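Local coordinates for glycosylation Associate Protein 2 (Streptococcus agalactiae serotype V, PDB 6OYC) that probably takes part, within the Gap123 complex, in the glycosylation and accessory Sec secretion of a streptococcal surface glycoprotein, at residues E99-L102 against R103-A107; P115-L118 against I119-Y123. All coordinates share one frame; numbering follows the deposited sequence.

Contact 1: E99-L102 against R103-A107; sequences EEFL and RSKMA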
loop_
_atom_site.group_PDB
_atom_site.type_symbol
_atom_site.label_atom_id
_atom_site.label_comp_id
_atom_site.label_asym_id
_atom_site.label_seq_id
_atom_site.Cartn_x
_atom_site.Cartn_y
_atom_site.Cartn_z
ATOM N N GLU B 99 -18.569 -1.197 -21.673
ATOM C CA GLU B 99 -17.487 -1.983 -21.094
ATOM C C GLU B 99 -16.141 -1.301 -21.305
ATOM O O GLU B 99 -15.283 -1.326 -20.416
ATOM C CB GLU B 99 -17.479 -3.398 -21.671
ATOM C CG GLU B 99 -16.103 -4.071 -21.666
ATOM C CD GLU B 99 -15.654 -4.503 -20.271
ATOM O OE1 GLU B 99 -16.454 -5.138 -19.540
ATOM O OE2 GLU B 99 -14.490 -4.211 -19.898
ATOM N N GLU B 100 -15.937 -0.668 -22.465
ATOM C CA GLU B 100 -14.670 0.027 -22.687
ATOM C C GLU B 100 -14.476 1.111 -21.647
ATOM O O GLU B 100 -13.379 1.282 -21.099
ATOM C CB GLU B 100 -14.618 0.660 -24.078
ATOM C CG GLU B 100 -14.691 -0.288 -25.261
ATOM C CD GLU B 100 -14.770 0.464 -26.595
ATOM O OE1 GLU B 100 -15.468 -0.027 -27.520
ATOM O OE2 GLU B 100 -14.136 1.541 -26.706
ATOM N N PHE B 101 -15.538 1.863 -21.380
ATOM C CA PHE B 101 -15.492 2.895 -20.359
ATOM C C PHE B 101 -15.132 2.303 -18.997
ATOM O O PHE B 101 -14.163 2.735 -18.359
ATOM C CB PHE B 101 -16.836 3.612 -20.320
ATOM C CG PHE B 101 -16.833 4.835 -19.476
ATOM C CD1 PHE B 101 -16.370 6.032 -19.983
ATOM C CD2 PHE B 101 -17.279 4.788 -18.167
ATOM C CE1 PHE B 101 -16.360 7.167 -19.217
ATOM C CE2 PHE B 101 -17.265 5.920 -17.381
ATOM C CZ PHE B 101 -16.805 7.111 -17.908
ATOM N N LEU B 102 -15.883 1.288 -18.548
ATOM C CA LEU B 102 -15.595 0.673 -17.249
ATOM C C LEU B 102 -14.142 0.228 -17.160
ATOM O O LEU B 102 -13.475 0.425 -16.135
ATOM C CB LEU B 102 -16.526 -0.516 -17.007
ATOM C CG LEU B 102 -18.029 -0.215 -17.014
ATOM C CD1 LEU B 102 -18.835 -1.477 -16.829
ATOM C CD2 LEU B 102 -18.420 0.828 -15.957
ATOM N N ARG B 103 -13.627 -0.352 -18.241
ATOM C CA ARG B 103 -12.276 -0.884 -18.203
ATOM C C ARG B 103 -11.255 0.237 -18.126
ATOM O O ARG B 103 -10.297 0.166 -17.345
ATOM C CB ARG B 103 -12.043 -1.765 -19.427
ATOM C CG ARG B 103 -10.683 -2.370 -19.508
ATOM C CD ARG B 103 -10.591 -3.272 -20.737
ATOM N NE ARG B 103 -9.203 -3.604 -21.024
ATOM C CZ ARG B 103 -8.535 -4.558 -20.385
ATOM N NH1 ARG B 103 -9.143 -5.269 -19.437
ATOM N NH2 ARG B 103 -7.262 -4.797 -20.683
ATOM N N SER B 104 -11.444 1.294 -18.911
ATOM C CA SER B 104 -10.471 2.372 -18.864
ATOM C C SER B 104 -10.482 3.075 -17.515
ATOM O O SER B 104 -9.480 3.697 -17.143
ATOM C CB SER B 104 -10.726 3.381 -19.984
ATOM O OG SER B 104 -11.813 4.218 -19.660
ATOM N N LYS B 105 -11.580 2.980 -16.768
ATOM C CA LYS B 105 -11.678 3.643 -15.478
ATOM C C LYS B 105 -11.563 2.672 -14.311
ATOM O O LYS B 105 -11.839 3.063 -13.168
ATOM C CB LYS B 105 -12.989 4.421 -15.383
ATOM C CG LYS B 105 -13.157 5.477 -16.454
ATOM C CD LYS B 105 -12.015 6.471 -16.420
ATOM C CE LYS B 105 -12.370 7.732 -17.181
ATOM N NZ LYS B 105 -11.228 8.672 -17.200
ATOM N N MET B 106 -11.153 1.430 -14.574
ATOM C CA MET B 106 -11.102 0.369 -13.568
ATOM C C MET B 106 -12.337 0.393 -12.673
ATOM O O MET B 106 -12.233 0.367 -11.452
ATOM C CB MET B 106 -9.835 0.466 -12.710
ATOM C CG MET B 106 -8.547 0.528 -13.522
ATOM S SD MET B 106 -8.272 -0.975 -14.498
ATOM C CE MET B 106 -7.574 -2.063 -13.260
ATOM N N ALA B 107 -13.515 0.472 -13.296
ATOM C CA ALA B 107 -14.744 0.649 -12.539
ATOM C C ALA B 107 -14.845 -0.386 -11.427
ATOM O O ALA B 107 -14.581 -1.571 -11.641
ATOM C CB ALA B 107 -15.955 0.541 -13.456
#

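Contact 2: P115-L118 against I119-Y123; sequences PDQL and IRQFY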
loop_
_atom_site.group_PDB
_atom_site.type_symbol
_atom_site.label_atom_id
_atom_site.label_comp_id
_atom_site.label_asym_id
_atom_site.label_seq_id
_atom_site.Cartn_x
_atom_site.Cartn_y
_atom_site.Cartn_z
ATOM N N PRO B 115 -28.008 -0.701 -1.858
ATOM C CA PRO B 115 -27.679 0.722 -2.081
ATOM C C PRO B 115 -27.156 1.417 -0.834
ATOM O O PRO B 115 -26.288 2.295 -0.944
ATOM C CB PRO B 115 -29.018 1.326 -2.540
ATOM C CG PRO B 115 -29.777 0.178 -3.109
ATOM C CD PRO B 115 -29.371 -1.040 -2.302
ATOM N N ASP B 116 -27.655 1.031 0.348
ATOM C CA ASP B 116 -27.187 1.597 1.618
ATOM C C ASP B 116 -25.696 1.390 1.818
ATOM O O ASP B 116 -24.985 2.299 2.278
ATOM C CB ASP B 116 -27.930 0.955 2.793
ATOM C CG ASP B 116 -29.235 1.627 3.086
ATOM O OD1 ASP B 116 -29.239 2.868 3.222
ATOM O OD2 ASP B 116 -30.258 0.918 3.179
ATOM N N GLN B 117 -25.221 0.166 1.574
ATOM C CA GLN B 117 -23.796 -0.105 1.721
ATOM C C GLN B 117 -22.983 0.863 0.870
ATOM O O GLN B 117 -22.027 1.484 1.357
ATOM C CB GLN B 117 -23.484 -1.556 1.343
ATOM C CG GLN B 117 -22.012 -1.888 1.423
ATOM C CD GLN B 117 -21.684 -3.346 1.074
ATOM O OE1 GLN B 117 -21.110 -4.093 1.887
ATOM N NE2 GLN B 117 -22.051 -3.753 -0.128
ATOM N N LEU B 118 -23.376 1.033 -0.402
ATOM C CA LEU B 118 -22.595 1.870 -1.308
ATOM C C LEU B 118 -22.645 3.330 -0.891
ATOM O O LEU B 118 -21.632 4.034 -0.959
ATOM C CB LEU B 118 -23.091 1.716 -2.750
ATOM C CG LEU B 118 -22.220 2.491 -3.750
ATOM C CD1 LEU B 118 -20.771 1.987 -3.686
ATOM C CD2 LEU B 118 -22.775 2.424 -5.181
ATOM N N ILE B 119 -23.815 3.806 -0.463
ATOM C CA ILE B 119 -23.913 5.172 0.038
ATOM C C ILE B 119 -22.960 5.378 1.216
ATOM O O ILE B 119 -22.225 6.370 1.277
ATOM C CB ILE B 119 -25.368 5.484 0.425
ATOM C CG1 ILE B 119 -26.219 5.567 -0.843
ATOM C CG2 ILE B 119 -25.448 6.765 1.304
ATOM C CD1 ILE B 119 -27.656 5.274 -0.618
ATOM N N ARG B 120 -22.956 4.435 2.163
ATOM C CA ARG B 120 -22.075 4.542 3.325
ATOM C C ARG B 120 -20.608 4.527 2.906
ATOM O O ARG B 120 -19.793 5.286 3.443
ATOM C CB ARG B 120 -22.372 3.395 4.301
ATOM C CG ARG B 120 -21.867 3.602 5.713
ATOM C CD ARG B 120 -22.591 4.773 6.359
ATOM N NE ARG B 120 -22.271 4.968 7.772
ATOM C CZ ARG B 120 -22.635 6.051 8.460
ATOM N NH1 ARG B 120 -23.316 7.022 7.856
ATOM N NH2 ARG B 120 -22.315 6.170 9.738
ATOM N N GLN B 121 -20.257 3.664 1.947
ATOM C CA GLN B 121 -18.882 3.600 1.446
ATOM C C GLN B 121 -18.470 4.904 0.766
ATOM O O GLN B 121 -17.348 5.385 0.950
ATOM C CB GLN B 121 -18.726 2.437 0.469
ATOM C CG GLN B 121 -18.847 1.059 1.094
ATOM C CD GLN B 121 -18.874 -0.048 0.032
ATOM O OE1 GLN B 121 -19.647 0.007 -0.922
ATOM N NE2 GLN B 121 -18.021 -1.040 0.194
ATOM N N PHE B 122 -19.350 5.466 -0.062
ATOM C CA PHE B 122 -19.105 6.806 -0.591
ATOM C C PHE B 122 -18.840 7.783 0.555
ATOM O O PHE B 122 -17.809 8.479 0.588
ATOM C CB PHE B 122 -20.311 7.276 -1.423
ATOM C CG PHE B 122 -20.406 6.659 -2.798
ATOM C CD1 PHE B 122 -19.418 5.795 -3.274
ATOM C CD2 PHE B 122 -21.485 6.965 -3.630
ATOM C CE1 PHE B 122 -19.515 5.241 -4.570
ATOM C CE2 PHE B 122 -21.596 6.414 -4.913
ATOM C CZ PHE B 122 -20.617 5.549 -5.378
ATOM N N TYR B 123 -19.762 7.820 1.524
ATOM C CA TYR B 123 -19.703 8.808 2.598
ATOM C C TYR B 123 -18.370 8.760 3.344
ATOM O O TYR B 123 -17.818 9.800 3.711
ATOM C CB TYR B 123 -20.856 8.582 3.574
ATOM C CG TYR B 123 -21.116 9.762 4.483
ATOM C CD1 TYR B 123 -21.260 11.038 3.954
ATOM C CD2 TYR B 123 -21.225 9.606 5.861
ATOM C CE1 TYR B 123 -21.506 12.122 4.754
ATOM C CE2 TYR B 123 -21.477 10.704 6.683
ATOM C CZ TYR B 123 -21.609 11.958 6.111
ATOM O OH TYR B 123 -21.848 13.063 6.878
#

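Contact 1: E99-L102 against R103-A107
A Schellman motif joins L102 to A107 and ends helix 96-104: A107 N hydrogen-bonds almost straight to L102 O, 2.8 Å with an N-H...O angle of 174°. The inner bond runs from M106 N to R103 O over 3.2 Å. M106, with positive phi, is the C-prime residue that turns the chain back. The reversal brings the methyl of A107 against L102, CB to CD2 3.5 Å. Helical bonds R103 N to E99 O and S104 N to E100 O lead up to this end, and F101 O takes two donors, K105 N at 3.0 Å and S104 OG at 3.1 Å. With chi1 at 77°, S104 holds OG between its own backbone N and carbonyl carbon, within range of that oxygen. The helix is the middle of a beta-alpha-beta unit with strands 86-89 and 108-110, and F101 and L102 pack on both strand 86-89 and strand 62-65 of the parallel sheet. K105 CG lies over one face of the F101 ring, offset toward the rim and 4.2 Å above its plane, while NZ bonds to S78 O and F81 O. On another side, E99 bends at chi2 (73°) to set OE2 3.5 Å from R103 CB. E99 OE2 and R103 NE, oppositely charged, stay 5.4 Å apart without contact. The guanidinium instead meets F357 by a cation-pi contact, and NH2 hydrogen-bonds to F357 O.

Contact 2: P115-L118 against I119-Y123
L118 lies over one face of the F122 ring, one helical turn further on, in a CH-pi contact: CG, offset toward the rim, stands 4.0 Å from the ring centroid and 19° off the normal. The methyls fall beyond the rim, CD1 3.6 Å from CE1 and CD2 3.8 Å from CZ. L118 gets there with CG anti to the backbone N (chi1 -175°), while F122 chi1 turns the ring back toward L118. Helix 115-125 carries both through regular i to i+4 bonds, among them F122 N to L118 O at 2.8 Å, and presents them to strand 62-65 of the parallel sheet; F122 also meets F87 edge-to-face. The side chains of Q117 and Q121 run aslant to each other, yet their amides stack with planes 19° apart. Q117 CG lies 3.8 Å from Q121 OE1, and that oxygen also comes 3.6 Å from L118 CD1, where the L118 and Q121 side chains cross nearly at right angles. The Q121 amide is held at both ends, NE2 by G264 O and OE1 by a hydrogen-bonded glycerol probably from the crystallisation liquor. I119 turns instead toward the start of the helix, its CD1 3.3 Å from P115 O, and packs on W28 of strand 26-31.

How the contacts relate
Contact 1 closes before contact 2 opens along the chain, and strand 108-110, an outermost strand of the five-stranded parallel sheet, runs between them. Their centres are 21 Å apart and their nearest atoms about 10 Å, so they do not touch. Strand 62-65 is shared: F101 and L102 of contact 1 meet L63 and L65, whereas L118 and F122 of contact 2 meet L64 and A62. Because these residues alternate along the strand, the two helices probably pack on opposite faces of the sheet. Other partners differ: R103 reaches F357 of helix 341-358, while R120 forms a salt bridge with E233 and touches Y185 of strand 185-195. The glycerol at Q121 belongs to contact 2.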